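Local coordinates for ESAT-6-like protein MAB_3113 (Mycobacterium abscessus, PDB 4I0X), which is of unknown function but is a probably secreted WXG100 (ESAT-6-like) protein that forms the EsxEF complex with its partner MAB_3112, at residues S21-F26 with E74-M79. The protein carries 4 engineered substitutions. Sequence-based numbering, arbitrary orientation.
Sequences SRARGF and EGLSQM. Engineered in segment 74-79: Ser77 (natural residue Asn). With SO4 (sulfate ion), chain M.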
loop_
_atom_site.group_PDB
_atom_site.type_symbol
_atom_site.label_atom_id
_atom_site.label_comp_id
_atom_site.label_asym_id
_atom_site.label_seq_id
_atom_site.Cartn_x
_atom_site.Cartn_y
_atom_site.Cartn_z
ATOM N N SER B 21 14.379 -2.450 1.928
ATOM C CA SER B 21 14.472 -1.085 1.449
ATOM C C SER B 21 13.447 -0.838 0.292
ATOM O O SER B 21 12.812 0.223 0.233
ATOM C CB SER B 21 15.915 -0.777 1.051
ATOM O OG SER B 21 16.044 0.487 0.451
ATOM N N ARG B 22 13.230 -1.836 -0.561
ATOM C CA ARG B 22 12.230 -1.720 -1.632
ATOM C C ARG B 22 10.797 -1.685 -1.058
ATOM O O ARG B 22 9.922 -0.929 -1.537
ATOM C CB ARG B 22 12.370 -2.856 -2.633
ATOM C CG ARG B 22 13.634 -2.798 -3.429
ATOM C CD ARG B 22 13.729 -3.966 -4.414
ATOM N NE ARG B 22 14.924 -3.793 -5.196
ATOM C CZ ARG B 22 15.136 -4.219 -6.435
ATOM N NH1 ARG B 22 14.232 -4.900 -7.108
ATOM N NH2 ARG B 22 16.299 -3.965 -6.987
ATOM N N ALA B 23 10.582 -2.450 0.006
ATOM C CA ALA B 23 9.292 -2.465 0.701
ATOM C C ALA B 23 9.018 -1.120 1.393
ATOM O O ALA B 23 7.887 -0.689 1.483
ATOM C CB ALA B 23 9.253 -3.596 1.739
ATOM N N ARG B 24 10.055 -0.485 1.909
ATOM C CA ARG B 24 9.951 0.843 2.462
ATOM C C ARG B 24 9.663 1.922 1.389
ATOM O O ARG B 24 8.836 2.789 1.571
ATOM C CB ARG B 24 11.211 1.141 3.245
ATOM C CG ARG B 24 11.284 2.517 3.842
ATOM C CD ARG B 24 12.663 2.724 4.466
ATOM N NE ARG B 24 13.081 1.512 5.159
ATOM C CZ ARG B 24 14.191 0.820 4.932
ATOM N NH1 ARG B 24 15.089 1.207 4.036
ATOM N NH2 ARG B 24 14.418 -0.270 5.649
ATOM N N GLY B 25 10.315 1.815 0.253
ATOM C CA GLY B 25 10.068 2.671 -0.879
ATOM C C GLY B 25 8.651 2.516 -1.359
ATOM O O GLY B 25 8.008 3.488 -1.741
ATOM N N PHE B 26 8.154 1.296 -1.322
ATOM C CA PHE B 26 6.783 1.046 -1.746
ATOM C C PHE B 26 5.793 1.682 -0.762
ATOM O O PHE B 26 4.877 2.367 -1.178
ATOM C CB PHE B 26 6.536 -0.446 -1.848
ATOM C CG PHE B 26 5.182 -0.799 -2.340
ATOM C CD1 PHE B 26 4.835 -0.590 -3.659
ATOM C CD2 PHE B 26 4.262 -1.359 -1.497
ATOM C CE1 PHE B 26 3.567 -0.936 -4.119
ATOM C CE2 PHE B 26 2.989 -1.719 -1.959
ATOM C CZ PHE B 26 2.660 -1.506 -3.275
ATOM N N GLU B 74 2.233 -1.504 9.547
ATOM C CA GLU B 74 2.501 -2.401 10.652
ATOM C C GLU B 74 3.268 -3.637 10.145
ATOM O O GLU B 74 4.165 -4.150 10.817
ATOM C CB GLU B 74 1.213 -2.814 11.376
ATOM C CG GLU B 74 1.491 -3.557 12.701
ATOM C CD GLU B 74 0.283 -4.303 13.265
ATOM O OE1 GLU B 74 -0.840 -4.129 12.741
ATOM O OE2 GLU B 74 0.466 -5.073 14.235
ATOM N N GLY B 75 2.908 -4.114 8.958
ATOM C CA GLY B 75 3.608 -5.217 8.341
ATOM C C GLY B 75 5.045 -4.850 8.040
ATOM O O GLY B 75 5.978 -5.579 8.373
ATOM N N LEU B 76 5.232 -3.711 7.399
ATOM C CA LEU B 76 6.578 -3.234 7.148
ATOM C C LEU B 76 7.404 -3.125 8.440
ATOM O O LEU B 76 8.589 -3.475 8.442
ATOM C CB LEU B 76 6.542 -1.894 6.402
ATOM C CG LEU B 76 7.875 -1.221 6.241
ATOM C CD1 LEU B 76 8.714 -2.036 5.285
ATOM C CD2 LEU B 76 7.698 0.209 5.741
ATOM N N SER B 77 6.790 -2.640 9.518
ATOM C CA SER B 77 7.452 -2.513 10.823
ATOM C C SER B 77 7.941 -3.836 11.353
ATOM O O SER B 77 9.030 -3.917 11.877
ATOM C CB SER B 77 6.534 -1.887 11.879
ATOM O OG SER B 77 6.443 -0.493 11.662
ATOM N N GLN B 78 7.142 -4.875 11.164
ATOM C CA GLN B 78 7.544 -6.218 11.513
ATOM C C GLN B 78 8.732 -6.721 10.679
ATOM O O GLN B 78 9.630 -7.370 11.203
ATOM C CB GLN B 78 6.349 -7.149 11.369
ATOM C CG GLN B 78 6.678 -8.568 11.684
ATOM C CD GLN B 78 5.447 -9.398 11.951
ATOM O OE1 GLN B 78 4.308 -8.943 11.756
ATOM N NE2 GLN B 78 5.667 -10.628 12.408
ATOM N N MET B 79 8.726 -6.414 9.387
ATOM C CA MET B 79 9.801 -6.789 8.485
ATOM C C MET B 79 11.097 -6.108 8.875
ATOM O O MET B 79 12.157 -6.747 8.942
ATOM C CB MET B 79 9.416 -6.426 7.058
ATOM C CG MET B 79 8.323 -7.288 6.491
ATOM S SD MET B 79 7.567 -6.618 4.973
ATOM C CE MET B 79 8.909 -6.807 3.846
HETATM S S SO4 M . 15.691 -5.583 -10.287
HETATM O O1 SO4 M . 14.251 -5.483 -10.080
HETATM O O2 SO4 M . 15.983 -5.519 -11.714
HETATM O O3 SO4 M . 16.342 -4.470 -9.626
HETATM O O4 SO4 M . 16.256 -6.847 -9.753
#
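Ala23 turns its methyl group toward the facing helix, where it meets the terminal methyls of two side chains, with CB 3.9 Å from Leu76 CD1 and equally close to Met79 CE. The leucine holds CG anti to its own backbone N (chi1 173°), which sends the branch across the gap, and its two methyls spread over segment 21-26: CD1 lies against Ala23 CB and the backbone N of Arg24, whereas CD2 rests 4.0 Å from Arg24 CA. Met79 arrives differently. Its chain bends at the last torsion (chi3 69°), and the terminal methyl, not the sulfur, meets Ala23. The side-chain contacts are apolar, made by methyl groups, and the axes of the two segments stay 10.4 Å apart, a gap bridged mainly by Leu76 and Met79.

Arg24 flanks Leu76 with the start of its side chain, while its NE forms a salt bridge to Glu80, one residue past Met79, adding a polar tie between the helices at the border of the apolar patch. Arg22 extends elsewhere and grips a sulfate, probably from the crystallisation liquor, edge-on in the guanidinium plane: NH2 donates to O3 at 2.7 Å and NH1 to O1 at 3.0 Å.

The segments run nearly antiparallel, at 160°, within helices 11-47 and 52-87, the helical hairpin of the WXG100 fold. The MAB_3112 chain packs alongside, its Tyr45 against Met79 and its Leu26 against Phe26 and Arg22.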